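Local coordinates for protein alanine racemase (Enterococcus faecalis, PDB 3E5P) that belongs to a family of dimeric pyridoxal-5'-phosphate enzymes in which each subunit joins an alpha/beta barrel to a beta-rich domain, at residues C[1-6]-C[365-370]; C[9-14]-C[247-252]; C[297-302]-C[329-334]. The protein carries 1 engineered substitution. One frame throughout, in Å; residues are numbered along the deposited sequence.

Contact 1: C[1-6]-C[365-370]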
ATOM      1  N   MET C   1      11.964  -3.042   3.742  1.00 58.46           N
ATOM      2  CA  MET C   1      11.499  -3.745   2.513  1.00 58.11           C
ATOM      3  C   MET C   1      12.302  -3.351   1.275  1.00 56.17           C
ATOM      4  O   MET C   1      12.817  -2.236   1.178  1.00 57.03           O
ATOM      5  CB  MET C   1      10.000  -3.480   2.278  1.00 61.03           C
ATOM      6  CG  MET C   1       9.516  -2.048   2.554  1.00 63.23           C
ATOM      7  SD  MET C   1      10.203  -0.785   1.464  1.00 67.70           S
ATOM      8  CE  MET C   1       9.571  -1.320  -0.117  1.00 66.71           C
ATOM      9  N   VAL C   2      12.412  -4.283   0.333  1.00 52.55           N
ATOM     10  CA  VAL C   2      13.153  -4.052  -0.897  1.00 48.58           C
ATOM     11  C   VAL C   2      12.184  -3.789  -2.023  1.00 45.88           C
ATOM     12  O   VAL C   2      10.981  -3.932  -1.854  1.00 46.59           O
ATOM     13  CB  VAL C   2      13.995  -5.286  -1.283  1.00 49.57           C
ATOM     14  CG1 VAL C   2      14.998  -4.921  -2.389  1.00 48.69           C
ATOM     15  CG2 VAL C   2      14.707  -5.830  -0.051  1.00 49.10           C
ATOM     16  N   VAL C   3      12.712  -3.400  -3.174  1.00 42.31           N
ATOM     17  CA  VAL C   3      11.874  -3.162  -4.329  1.00 40.15           C
ATOM     18  C   VAL C   3      12.223  -4.251  -5.354  1.00 39.25           C
ATOM     19  O   VAL C   3      13.392  -4.542  -5.597  1.00 38.99           O
ATOM     20  CB  VAL C   3      12.075  -1.721  -4.882  1.00 38.08           C
ATOM     21  CG1 VAL C   3      12.373  -0.772  -3.744  1.00 35.30           C
ATOM     22  CG2 VAL C   3      13.144  -1.686  -5.905  1.00 37.80           C
ATOM     23  N   GLY C   4      11.189  -4.865  -5.918  1.00 38.03           N
ATOM     24  CA  GLY C   4      11.358  -5.958  -6.858  1.00 38.86           C
ATOM     25  C   GLY C   4      12.100  -5.689  -8.146  1.00 38.79           C
ATOM     26  O   GLY C   4      11.532  -5.855  -9.227  1.00 38.71           O
ATOM     27  N   TRP C   5      13.366  -5.297  -8.042  1.00 38.63           N
ATOM     28  CA  TRP C   5      14.159  -5.022  -9.227  1.00 37.48           C
ATOM     29  C   TRP C   5      14.319  -6.246 -10.106  1.00 37.06           C
ATOM     30  O   TRP C   5      14.152  -6.156 -11.319  1.00 38.25           O
ATOM     31  CB  TRP C   5      15.534  -4.480  -8.845  1.00 36.75           C
ATOM     32  CG  TRP C   5      15.496  -3.041  -8.461  1.00 35.57           C
ATOM     33  CD1 TRP C   5      15.765  -2.513  -7.236  1.00 36.10           C
ATOM     34  CD2 TRP C   5      15.088  -1.945  -9.291  1.00 35.82           C
ATOM     35  NE1 TRP C   5      15.541  -1.155  -7.244  1.00 35.36           N
ATOM     36  CE2 TRP C   5      15.123  -0.780  -8.492  1.00 35.35           C
ATOM     37  CE3 TRP C   5      14.690  -1.835 -10.633  1.00 36.77           C
ATOM     38  CZ2 TRP C   5      14.777   0.482  -8.988  1.00 37.20           C
ATOM     39  CZ3 TRP C   5      14.342  -0.575 -11.131  1.00 35.75           C
ATOM     40  CH2 TRP C   5      14.388   0.565 -10.306  1.00 36.61           C
ATOM     41  N   HIS C   6      14.627  -7.392  -9.502  1.00 36.81           N
ATOM     42  CA  HIS C   6      14.814  -8.619 -10.271  1.00 36.14           C
ATOM     43  C   HIS C   6      13.511  -9.326 -10.651  1.00 35.99           C
ATOM     44  O   HIS C   6      13.480 -10.537 -10.872  1.00 35.09           O
ATOM     45  CB  HIS C   6      15.736  -9.573  -9.511  1.00 36.53           C
ATOM     46  CG  HIS C   6      17.131  -9.053  -9.357  1.00 37.71           C
ATOM     47  ND1 HIS C   6      17.524  -8.279  -8.287  1.00 36.59           N
ATOM     48  CD2 HIS C   6      18.204  -9.124 -10.182  1.00 36.91           C
ATOM     49  CE1 HIS C   6      18.776  -7.892  -8.461  1.00 37.33           C
ATOM     50  NE2 HIS C   6      19.212  -8.392  -9.603  1.00 36.41           N
ATOM     51  N   ARG C 365       7.363  -1.991  -3.383  1.00 25.53           N
ATOM     52  CA  ARG C 365       7.978  -3.219  -3.869  1.00 26.17           C
ATOM     53  C   ARG C 365       7.984  -3.204  -5.397  1.00 25.39           C
ATOM     54  O   ARG C 365       8.693  -3.986  -6.028  1.00 26.31           O
ATOM     55  CB  ARG C 365       7.204  -4.438  -3.362  1.00 26.29           C
ATOM     56  CG  ARG C 365       7.979  -5.735  -3.454  1.00 30.30           C
ATOM     57  CD  ARG C 365       7.267  -6.911  -2.766  1.00 30.51           C
ATOM     58  NE  ARG C 365       6.063  -7.357  -3.470  1.00 29.01           N
ATOM     59  CZ  ARG C 365       5.456  -8.519  -3.243  1.00 27.63           C
ATOM     60  NH1 ARG C 365       5.931  -9.357  -2.332  1.00 26.75           N
ATOM     61  NH2 ARG C 365       4.381  -8.851  -3.940  1.00 24.79           N
ATOM     62  N   ILE C 366       7.189  -2.319  -5.999  1.00 24.72           N
ATOM     63  CA  ILE C 366       7.170  -2.233  -7.454  1.00 26.44           C
ATOM     64  C   ILE C 366       8.079  -1.095  -7.869  1.00 27.50           C
ATOM     65  O   ILE C 366       7.798   0.061  -7.564  1.00 29.14           O
ATOM     66  CB  ILE C 366       5.788  -1.899  -8.031  1.00 26.62           C
ATOM     67  CG1 ILE C 366       4.764  -2.955  -7.645  1.00 27.86           C
ATOM     68  CG2 ILE C 366       5.882  -1.810  -9.534  1.00 24.72           C
ATOM     69  CD1 ILE C 366       3.408  -2.738  -8.309  1.00 28.15           C
ATOM     70  N   PRO C 367       9.180  -1.403  -8.572  1.00 27.36           N
ATOM     71  CA  PRO C 367      10.137  -0.394  -9.036  1.00 27.54           C
ATOM     72  C   PRO C 367       9.497   0.629  -9.983  1.00 28.63           C
ATOM     73  O   PRO C 367       8.758   0.264 -10.904  1.00 25.92           O
ATOM     74  CB  PRO C 367      11.195  -1.225  -9.769  1.00 26.55           C
ATOM     75  CG  PRO C 367      11.145  -2.531  -9.093  1.00 27.50           C
ATOM     76  CD  PRO C 367       9.658  -2.757  -8.895  1.00 27.59           C
ATOM     77  N   ARG C 368       9.785   1.904  -9.753  1.00 29.13           N
ATOM     78  CA  ARG C 368       9.282   2.960 -10.614  1.00 31.24           C
ATOM     79  C   ARG C 368      10.413   3.453 -11.514  1.00 33.28           C
ATOM     80  O   ARG C 368      11.516   3.722 -11.036  1.00 34.24           O
ATOM     81  CB  ARG C 368       8.778   4.141  -9.797  1.00 29.24           C
ATOM     82  CG  ARG C 368       7.360   4.046  -9.345  1.00 28.18           C
ATOM     83  CD  ARG C 368       7.223   3.373  -8.005  1.00 26.63           C
ATOM     84  NE  ARG C 368       5.969   3.789  -7.387  1.00 26.44           N
ATOM     85  CZ  ARG C 368       5.471   3.259  -6.283  1.00 27.98           C
ATOM     86  NH1 ARG C 368       6.124   2.287  -5.667  1.00 29.51           N
ATOM     87  NH2 ARG C 368       4.310   3.686  -5.807  1.00 28.97           N
ATOM     88  N   GLU C 369      10.139   3.576 -12.809  1.00 35.27           N
ATOM     89  CA  GLU C 369      11.137   4.060 -13.756  1.00 37.16           C
ATOM     90  C   GLU C 369      10.619   5.318 -14.436  1.00 37.07           C
ATOM     91  O   GLU C 369       9.469   5.375 -14.879  1.00 36.83           O
ATOM     92  CB  GLU C 369      11.433   3.001 -14.808  1.00 39.03           C
ATOM     93  CG  GLU C 369      11.724   1.644 -14.231  1.00 44.32           C
ATOM     94  CD  GLU C 369      11.987   0.621 -15.303  1.00 48.40           C
ATOM     95  OE1 GLU C 369      11.208   0.575 -16.280  1.00 50.73           O
ATOM     96  OE2 GLU C 369      12.962  -0.148 -15.168  1.00 50.47           O
ATOM     97  N   TYR C 370      11.481   6.323 -14.525  1.00 37.42           N
ATOM     98  CA  TYR C 370      11.123   7.589 -15.140  1.00 38.45           C
ATOM     99  C   TYR C 370      11.882   7.784 -16.446  1.00 41.61           C
ATOM    100  O   TYR C 370      13.044   7.419 -16.548  1.00 42.74           O
ATOM    101  CB  TYR C 370      11.448   8.716 -14.168  1.00 36.03           C
ATOM    102  CG  TYR C 370      10.910   8.463 -12.780  1.00 34.44           C
ATOM    103  CD1 TYR C 370       9.631   8.886 -12.415  1.00 33.42           C
ATOM    104  CD2 TYR C 370      11.667   7.757 -11.838  1.00 33.69           C
ATOM    105  CE1 TYR C 370       9.120   8.613 -11.149  1.00 33.30           C
ATOM    106  CE2 TYR C 370      11.167   7.477 -10.574  1.00 32.43           C
ATOM    107  CZ  TYR C 370       9.893   7.908 -10.235  1.00 33.49           C
ATOM    108  OH  TYR C 370       9.399   7.633  -8.978  1.00 34.81           O
TER
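The indole of W5 lies across the pyrrolidine ring of P367. One face of its six-membered ring receives CB of P367, 3.6 Å from the ring centroid and 15° off the normal, a CH-pi contact shifted toward the CZ3 rim. Near the plane of the indole, at its edge, comes the carboxylate of E369, with OE2 4.3 Å from W5 CZ3; this is proximity rather than a bond. The CB of W5 leaves its backbone away from 365-370, and with CG opposite the carbonyl carbon (chi1 -78°) the ring still swings back over the proline. P367 also touches the glycine, its CG resting 3.3 Å from the carbonyl O of G4. That glycine is the centre of an inverse gamma turn, closed by W5 N bonding to V3 O, and its own N donates to R365 O at 2.6 Å (155° at the hydrogen). This backbone bond pins the turn against the start of 365-370. The aliphatic part of R365 passes the V2 carbonyl, CG being 3.9 Å from V2 O. The side chain of R365 is about 8 Å from a bound PLP, and its guanidinium group forms salt bridges with D288 and D315 of its own chain and with E70 of the second subunit. H6, pointing away from the contact, bonds to D69 of that same subunit, so the N-terminal segment lies at the dimer interface. Strand 368-370 is an outermost strand of its mixed sheet within the chain and runs parallel to strand 10-13, with backbone bonds from P367 and E369 to L11.

Contact 2: C[9-14]-C[247-252]; sequences TRLHID and LRLTSE
H12 meets T250 through the edge of its imidazole: CE1 lies 3.3 Å from T250 CB, in the ring plane, while one face of the ring receives R10 CG. Setting CG of H12 opposite the carbonyl carbon (chi1 -52°) carries the ring along the strand toward T250. R248 is beside it, its NH1 4.1 Å from H12 ND1 without a bond, a closeness that would probably disfavour the doubly protonated, cationic form of H12. On the face of L11 and I13 the side chains that meet are all apolar. L11 CD2 packs 3.5 Å from L247 CD2 and 4.0 Å from L249 CD1, wedged between the two leucines. Strands 10-13 and 247-252 run antiparallel, at 154°, and couple the N-terminal end of the chain into the mixed sheet of the beta-rich domain. R10 with T250 and H12 with R248 are the hydrogen-bonded pairs; R10 N reaches T250 O at 2.7 Å and T250 N returns to R10 O at 2.8 Å. Just before strand 10-13 begins, T9 OG1 accepts a bond from S251 OG at 3.1 Å and is also bonded to P283 O. The R10 side chain turns back on its own segment, NE bonding to T9 O at 3.3 Å from above the carbonyl plane, and its NH2 is held by W5 O. Where strand 10-13 finishes, D14 OD1 takes A17 N as the N-cap of helix 15-28.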
ATOM      1  N   THR C   9       7.714  -7.077 -13.016  1.00 29.24           N
ATOM      2  CA  THR C   9       6.685  -6.078 -12.718  1.00 27.03           C
ATOM      3  C   THR C   9       7.298  -4.683 -12.577  1.00 27.38           C
ATOM      4  O   THR C   9       8.302  -4.509 -11.879  1.00 27.02           O
ATOM      5  CB  THR C   9       5.986  -6.425 -11.438  1.00 26.56           C
ATOM      6  OG1 THR C   9       5.553  -7.783 -11.506  1.00 23.42           O
ATOM      7  CG2 THR C   9       4.802  -5.524 -11.223  1.00 28.24           C
ATOM      8  N   ARG C  10       6.690  -3.680 -13.206  1.00 25.92           N
ATOM      9  CA  ARG C  10       7.268  -2.339 -13.143  1.00 24.08           C
ATOM     10  C   ARG C  10       6.276  -1.187 -13.354  1.00 23.73           C
ATOM     11  O   ARG C  10       5.298  -1.326 -14.090  1.00 24.10           O
ATOM     12  CB  ARG C  10       8.393  -2.245 -14.179  1.00 22.03           C
ATOM     13  CG  ARG C  10       9.411  -1.165 -13.902  1.00 24.89           C
ATOM     14  CD  ARG C  10      10.834  -1.733 -13.871  1.00 21.50           C
ATOM     15  NE  ARG C  10      10.927  -2.918 -13.032  1.00 23.75           N
ATOM     16  CZ  ARG C  10      12.026  -3.648 -12.891  1.00 24.81           C
ATOM     17  NH1 ARG C  10      13.133  -3.314 -13.529  1.00 24.35           N
ATOM     18  NH2 ARG C  10      12.012  -4.727 -12.128  1.00 28.38           N
ATOM     19  N   LEU C  11       6.546  -0.058 -12.698  1.00 23.61           N
ATOM     20  CA  LEU C  11       5.731   1.151 -12.800  1.00 24.60           C
ATOM     21  C   LEU C  11       6.488   2.189 -13.635  1.00 24.64           C
ATOM     22  O   LEU C  11       7.548   2.654 -13.232  1.00 25.40           O
ATOM     23  CB  LEU C  11       5.463   1.737 -11.404  1.00 25.98           C
ATOM     24  CG  LEU C  11       4.278   1.261 -10.548  1.00 26.28           C
ATOM     25  CD1 LEU C  11       4.513   1.620  -9.106  1.00 22.94           C
ATOM     26  CD2 LEU C  11       2.991   1.895 -11.034  1.00 26.82           C
ATOM     27  N   HIS C  12       5.961   2.557 -14.795  1.00 25.66           N
ATOM     28  CA  HIS C  12       6.638   3.556 -15.622  1.00 29.06           C
ATOM     29  C   HIS C  12       5.992   4.926 -15.470  1.00 28.55           C
ATOM     30  O   HIS C  12       4.794   5.094 -15.732  1.00 28.86           O
ATOM     31  CB  HIS C  12       6.601   3.158 -17.096  1.00 31.69           C
ATOM     32  CG  HIS C  12       7.102   1.775 -17.363  1.00 34.75           C
ATOM     33  ND1 HIS C  12       6.294   0.660 -17.267  1.00 34.81           N
ATOM     34  CD2 HIS C  12       8.330   1.325 -17.714  1.00 34.35           C
ATOM     35  CE1 HIS C  12       7.002  -0.418 -17.553  1.00 35.99           C
ATOM     36  NE2 HIS C  12       8.241  -0.043 -17.828  1.00 38.05           N
ATOM     37  N   ILE C  13       6.785   5.903 -15.047  1.00 28.07           N
ATOM     38  CA  ILE C  13       6.280   7.259 -14.863  1.00 28.94           C
ATOM     39  C   ILE C  13       6.782   8.200 -15.951  1.00 28.59           C
ATOM     40  O   ILE C  13       7.962   8.540 -15.992  1.00 29.33           O
ATOM     41  CB  ILE C  13       6.687   7.847 -13.486  1.00 28.33           C
ATOM     42  CG1 ILE C  13       5.919   7.160 -12.358  1.00 28.68           C
ATOM     43  CG2 ILE C  13       6.358   9.325 -13.435  1.00 26.41           C
ATOM     44  CD1 ILE C  13       6.145   5.689 -12.272  1.00 32.58           C
ATOM     45  N   ASP C  14       5.873   8.610 -16.829  1.00 29.06           N
ATOM     46  CA  ASP C  14       6.178   9.538 -17.914  1.00 30.09           C
ATOM     47  C   ASP C  14       6.243  10.958 -17.332  1.00 30.23           C
ATOM     48  O   ASP C  14       5.219  11.637 -17.193  1.00 27.29           O
ATOM     49  CB  ASP C  14       5.086   9.460 -18.987  1.00 30.86           C
ATOM     50  CG  ASP C  14       5.225  10.529 -20.050  1.00 32.25           C
ATOM     51  OD1 ASP C  14       6.029  11.463 -19.861  1.00 34.51           O
ATOM     52  OD2 ASP C  14       4.518  10.445 -21.080  1.00 33.65           O
ATOM     53  N   LEU C 247       1.112   7.604 -15.504  1.00 26.68           N
ATOM     54  CA  LEU C 247       1.413   6.321 -14.871  1.00 27.05           C
ATOM     55  C   LEU C 247       1.052   5.152 -15.752  1.00 28.84           C
ATOM     56  O   LEU C 247      -0.026   5.135 -16.333  1.00 30.63           O
ATOM     57  CB  LEU C 247       0.621   6.223 -13.560  1.00 26.08           C
ATOM     58  CG  LEU C 247       0.659   5.056 -12.560  1.00 23.26           C
ATOM     59  CD1 LEU C 247       0.517   3.702 -13.260  1.00 20.79           C
ATOM     60  CD2 LEU C 247       1.939   5.134 -11.779  1.00 25.30           C
ATOM     61  N   ARG C 248       1.955   4.177 -15.849  1.00 29.81           N
ATOM     62  CA  ARG C 248       1.711   2.956 -16.619  1.00 28.60           C
ATOM     63  C   ARG C 248       2.173   1.819 -15.733  1.00 27.36           C
ATOM     64  O   ARG C 248       3.152   1.962 -15.013  1.00 27.47           O
ATOM     65  CB  ARG C 248       2.494   2.946 -17.935  1.00 30.64           C
ATOM     66  CG  ARG C 248       2.020   3.995 -18.926  1.00 34.66           C
ATOM     67  CD  ARG C 248       2.740   3.916 -20.272  1.00 37.46           C
ATOM     68  NE  ARG C 248       2.310   2.771 -21.068  1.00 39.09           N
ATOM     69  CZ  ARG C 248       3.038   1.676 -21.247  1.00 39.30           C
ATOM     70  NH1 ARG C 248       4.238   1.587 -20.682  1.00 40.14           N
ATOM     71  NH2 ARG C 248       2.566   0.675 -21.984  1.00 36.66           N
ATOM     72  N   LEU C 249       1.466   0.696 -15.768  1.00 26.97           N
ATOM     73  CA  LEU C 249       1.823  -0.444 -14.932  1.00 27.25           C
ATOM     74  C   LEU C 249       2.025  -1.668 -15.808  1.00 27.96           C
ATOM     75  O   LEU C 249       1.095  -2.153 -16.450  1.00 28.58           O
ATOM     76  CB  LEU C 249       0.726  -0.681 -13.895  1.00 27.27           C
ATOM     77  CG  LEU C 249       0.843  -1.844 -12.906  1.00 27.96           C
ATOM     78  CD1 LEU C 249       2.187  -1.851 -12.208  1.00 26.19           C
ATOM     79  CD2 LEU C 249      -0.281  -1.710 -11.898  1.00 28.53           C
ATOM     80  N   THR C 250       3.252  -2.168 -15.813  1.00 27.87           N
ATOM     81  CA  THR C 250       3.628  -3.295 -16.645  1.00 28.28           C
ATOM     82  C   THR C 250       4.125  -4.516 -15.893  1.00 28.54           C
ATOM     83  O   THR C 250       4.663  -4.402 -14.793  1.00 30.70           O
ATOM     84  CB  THR C 250       4.727  -2.843 -17.628  1.00 27.29           C
ATOM     85  OG1 THR C 250       4.149  -1.971 -18.605  1.00 28.43           O
ATOM     86  CG2 THR C 250       5.376  -4.012 -18.310  1.00 29.70           C
ATOM     87  N   SER C 251       3.934  -5.685 -16.496  1.00 26.62           N
ATOM     88  CA  SER C 251       4.408  -6.945 -15.923  1.00 26.90           C
ATOM     89  C   SER C 251       4.615  -7.934 -17.061  1.00 28.44           C
ATOM     90  O   SER C 251       4.692  -7.525 -18.219  1.00 30.83           O
ATOM     91  CB  SER C 251       3.420  -7.517 -14.906  1.00 24.75           C
ATOM     92  OG  SER C 251       4.044  -8.528 -14.127  1.00 18.70           O
ATOM     93  N   GLU C 252       4.696  -9.222 -16.752  1.00 29.11           N
ATOM     94  CA  GLU C 252       4.921 -10.204 -17.796  1.00 31.60           C
ATOM     95  C   GLU C 252       4.526 -11.617 -17.387  1.00 32.17           C
ATOM     96  O   GLU C 252       4.617 -11.979 -16.217  1.00 33.32           O
ATOM     97  CB  GLU C 252       6.399 -10.166 -18.220  1.00 33.45           C
ATOM     98  CG  GLU C 252       7.143 -11.501 -18.140  1.00 38.04           C
ATOM     99  CD  GLU C 252       8.585 -11.430 -18.669  1.00 41.68           C
ATOM    100  OE1 GLU C 252       9.241 -12.496 -18.739  1.00 41.08           O
ATOM    101  OE2 GLU C 252       9.063 -10.318 -19.011  1.00 43.02           O
TER

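Contact 3: C[297-302]-C[329-334]. Engineered in segment 329-334: P329 (natural residue Ser).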
ATOM      1  N   PHE C 297     -11.470  -8.117 -13.457  1.00 27.12           N
ATOM      2  CA  PHE C 297     -10.834  -7.102 -14.291  1.00 24.96           C
ATOM      3  C   PHE C 297     -10.060  -7.794 -15.406  1.00 26.52           C
ATOM      4  O   PHE C 297      -9.744  -8.986 -15.307  1.00 27.85           O
ATOM      5  CB  PHE C 297      -9.901  -6.237 -13.435  1.00 23.08           C
ATOM      6  CG  PHE C 297      -9.597  -4.886 -14.027  1.00 21.16           C
ATOM      7  CD1 PHE C 297     -10.604  -3.937 -14.199  1.00 21.29           C
ATOM      8  CD2 PHE C 297      -8.304  -4.548 -14.398  1.00 20.90           C
ATOM      9  CE1 PHE C 297     -10.325  -2.676 -14.727  1.00 17.82           C
ATOM     10  CE2 PHE C 297      -8.019  -3.277 -14.934  1.00 18.69           C
ATOM     11  CZ  PHE C 297      -9.029  -2.349 -15.095  1.00 15.01           C
ATOM     12  N   THR C 298      -9.769  -7.056 -16.474  1.00 26.34           N
ATOM     13  CA  THR C 298      -9.043  -7.625 -17.599  1.00 25.77           C
ATOM     14  C   THR C 298      -7.808  -6.801 -17.875  1.00 26.34           C
ATOM     15  O   THR C 298      -7.868  -5.572 -17.874  1.00 26.54           O
ATOM     16  CB  THR C 298      -9.902  -7.649 -18.884  1.00 26.92           C
ATOM     17  OG1 THR C 298     -10.324  -6.317 -19.198  1.00 29.96           O
ATOM     18  CG2 THR C 298     -11.119  -8.536 -18.699  1.00 25.42           C
ATOM     19  N   VAL C 299      -6.687  -7.477 -18.094  1.00 25.60           N
ATOM     20  CA  VAL C 299      -5.442  -6.788 -18.387  1.00 27.55           C
ATOM     21  C   VAL C 299      -5.096  -7.067 -19.838  1.00 29.15           C
ATOM     22  O   VAL C 299      -5.775  -7.852 -20.503  1.00 30.59           O
ATOM     23  CB  VAL C 299      -4.290  -7.247 -17.456  1.00 27.58           C
ATOM     24  CG1 VAL C 299      -4.587  -6.819 -16.025  1.00 24.79           C
ATOM     25  CG2 VAL C 299      -4.118  -8.760 -17.533  1.00 30.21           C
ATOM     26  N   LEU C 300      -4.042  -6.426 -20.328  1.00 29.12           N
ATOM     27  CA  LEU C 300      -3.659  -6.577 -21.721  1.00 29.41           C
ATOM     28  C   LEU C 300      -2.398  -7.380 -22.002  1.00 31.40           C
ATOM     29  O   LEU C 300      -1.408  -7.302 -21.261  1.00 30.38           O
ATOM     30  CB  LEU C 300      -3.509  -5.197 -22.349  1.00 29.72           C
ATOM     31  CG  LEU C 300      -4.602  -4.202 -21.971  1.00 29.67           C
ATOM     32  CD1 LEU C 300      -4.279  -2.830 -22.561  1.00 27.68           C
ATOM     33  CD2 LEU C 300      -5.937  -4.723 -22.469  1.00 30.14           C
ATOM     34  N   VAL C 301      -2.473  -8.150 -23.092  1.00 33.10           N
ATOM     35  CA  VAL C 301      -1.384  -8.983 -23.607  1.00 35.24           C
ATOM     36  C   VAL C 301      -1.570  -9.029 -25.124  1.00 35.92           C
ATOM     37  O   VAL C 301      -2.661  -9.331 -25.608  1.00 36.69           O
ATOM     38  CB  VAL C 301      -1.423 -10.423 -23.044  1.00 35.08           C
ATOM     39  CG1 VAL C 301      -2.742 -11.062 -23.367  1.00 37.95           C
ATOM     40  CG2 VAL C 301      -0.303 -11.246 -23.643  1.00 34.21           C
ATOM     41  N   ASN C 302      -0.511  -8.705 -25.861  1.00 37.88           N
ATOM     42  CA  ASN C 302      -0.544  -8.674 -27.320  1.00 38.71           C
ATOM     43  C   ASN C 302      -1.783  -7.960 -27.857  1.00 39.05           C
ATOM     44  O   ASN C 302      -2.401  -8.392 -28.826  1.00 39.02           O
ATOM     45  CB  ASN C 302      -0.451 -10.090 -27.899  1.00 39.26           C
ATOM     46  CG  ASN C 302       0.902 -10.733 -27.641  1.00 42.16           C
ATOM     47  OD1 ASN C 302       1.946 -10.080 -27.754  1.00 42.22           O
ATOM     48  ND2 ASN C 302       0.896 -12.021 -27.300  1.00 43.40           N
ATOM     49  N   PRO C 329       5.788 -12.524 -23.045  1.00 35.06           N
ATOM     50  CA  PRO C 329       5.134 -11.334 -23.583  1.00 34.24           C
ATOM     51  C   PRO C 329       4.707 -10.407 -22.444  1.00 35.13           C
ATOM     52  O   PRO C 329       4.241 -10.864 -21.396  1.00 34.89           O
ATOM     53  CB  PRO C 329       3.960 -11.914 -24.380  1.00 34.14           C
ATOM     54  CG  PRO C 329       3.720 -13.248 -23.755  1.00 35.08           C
ATOM     55  CD  PRO C 329       5.110 -13.751 -23.495  1.00 33.85           C
ATOM     56  N   VAL C 330       4.889  -9.105 -22.651  1.00 34.27           N
ATOM     57  CA  VAL C 330       4.544  -8.101 -21.649  1.00 31.47           C
ATOM     58  C   VAL C 330       3.048  -7.980 -21.374  1.00 30.35           C
ATOM     59  O   VAL C 330       2.223  -7.957 -22.294  1.00 30.25           O
ATOM     60  CB  VAL C 330       5.097  -6.712 -22.044  1.00 31.40           C
ATOM     61  CG1 VAL C 330       4.879  -6.468 -23.510  1.00 30.50           C
ATOM     62  CG2 VAL C 330       4.401  -5.618 -21.236  1.00 31.01           C
ATOM     63  N   VAL C 331       2.713  -7.899 -20.090  1.00 28.93           N
ATOM     64  CA  VAL C 331       1.333  -7.772 -19.658  1.00 27.46           C
ATOM     65  C   VAL C 331       1.081  -6.343 -19.207  1.00 25.43           C
ATOM     66  O   VAL C 331       1.704  -5.875 -18.256  1.00 24.65           O
ATOM     67  CB  VAL C 331       1.029  -8.722 -18.482  1.00 28.31           C
ATOM     68  CG1 VAL C 331      -0.463  -8.698 -18.170  1.00 30.16           C
ATOM     69  CG2 VAL C 331       1.502 -10.145 -18.817  1.00 29.16           C
ATOM     70  N   THR C 332       0.172  -5.649 -19.889  1.00 24.03           N
ATOM     71  CA  THR C 332      -0.145  -4.268 -19.534  1.00 24.89           C
ATOM     72  C   THR C 332      -1.319  -4.205 -18.569  1.00 24.59           C
ATOM     73  O   THR C 332      -2.469  -4.431 -18.952  1.00 23.39           O
ATOM     74  CB  THR C 332      -0.494  -3.413 -20.785  1.00 24.46           C
ATOM     75  OG1 THR C 332       0.656  -3.308 -21.623  1.00 28.11           O
ATOM     76  CG2 THR C 332      -0.930  -2.005 -20.384  1.00 23.25           C
ATOM     77  N   LEU C 333      -1.025  -3.889 -17.317  1.00 25.09           N
ATOM     78  CA  LEU C 333      -2.062  -3.791 -16.305  1.00 27.06           C
ATOM     79  C   LEU C 333      -2.785  -2.450 -16.428  1.00 26.58           C
ATOM     80  O   LEU C 333      -4.012  -2.383 -16.405  1.00 25.19           O
ATOM     81  CB  LEU C 333      -1.431  -3.948 -14.928  1.00 27.05           C
ATOM     82  CG  LEU C 333      -0.737  -5.306 -14.755  1.00 26.59           C
ATOM     83  CD1 LEU C 333       0.102  -5.296 -13.484  1.00 30.21           C
ATOM     84  CD2 LEU C 333      -1.765  -6.412 -14.684  1.00 26.08           C
ATOM     85  N   VAL C 334      -2.001  -1.387 -16.568  1.00 27.54           N
ATOM     86  CA  VAL C 334      -2.513  -0.030 -16.720  1.00 27.15           C
ATOM     87  C   VAL C 334      -1.727   0.576 -17.878  1.00 28.75           C
ATOM     88  O   VAL C 334      -0.500   0.497 -17.900  1.00 29.82           O
ATOM     89  CB  VAL C 334      -2.262   0.814 -15.443  1.00 26.44           C
ATOM     90  CG1 VAL C 334      -2.694   2.263 -15.674  1.00 24.61           C
ATOM     91  CG2 VAL C 334      -3.009   0.206 -14.262  1.00 21.89           C
TER
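L300 and T332 form an antiparallel hydrogen-bonded pair between strands 298-301 and 330-332, whose directions differ by 143°, with L300 N to T332 O at 2.9 Å and T332 N to L300 O at 2.7 Å. The carbonyl O of L300 also receives a CA-H...O contact from V331, whose CA is 3.2 Å away. On the face that L300 and T332 share, the two CB atoms come within 3.8 Å, and L300 CD1 reaches T332 CG2 at 4.1 Å. On the other face, with V299 CG1 anti to the carbonyl carbon (chi1 -66°), V299 CG2 falls between the backbone N and the carbonyl carbon and meets V331 CG1 at 3.7 Å, the two valines angled across each other. Toward the start of 329-334, V301 CG2 approaches CB of the engineered P329 at 4.4 Å. Beyond T332 the chain turns a corner: L333 and V334 both face L249 in a classic beta bulge. F297 packs on M346, V347 and K350 of helix 344-351. Side chains add mainly aliphatic packing, with no side-chain hydrogen bond or salt bridge between the segments, so the specific register rests on the two backbone bonds.

How the contacts relate
All three contacts belong to one mixed sheet, crossed in the order 304-307, 298-301, 330-332, 247-252, 10-13, 368-370. Contact 2 occupies the middle: its centre is 10 Å from that of contact 1 and 11 Å from that of contact 3, whereas contacts 1 and 3 are 19 Å apart and do not touch. Strand 10-13 joins contacts 1 and 2, with I13 N bonded to E369 O; S251 O to V331 N and L249 O to L333 N join contacts 2 and 3. Along the chain, contact 1 encloses the other two, which follow in series. Both chain ends therefore meet in the beta-rich domain, the barrel being inserted between strands 10-13 and 247-252.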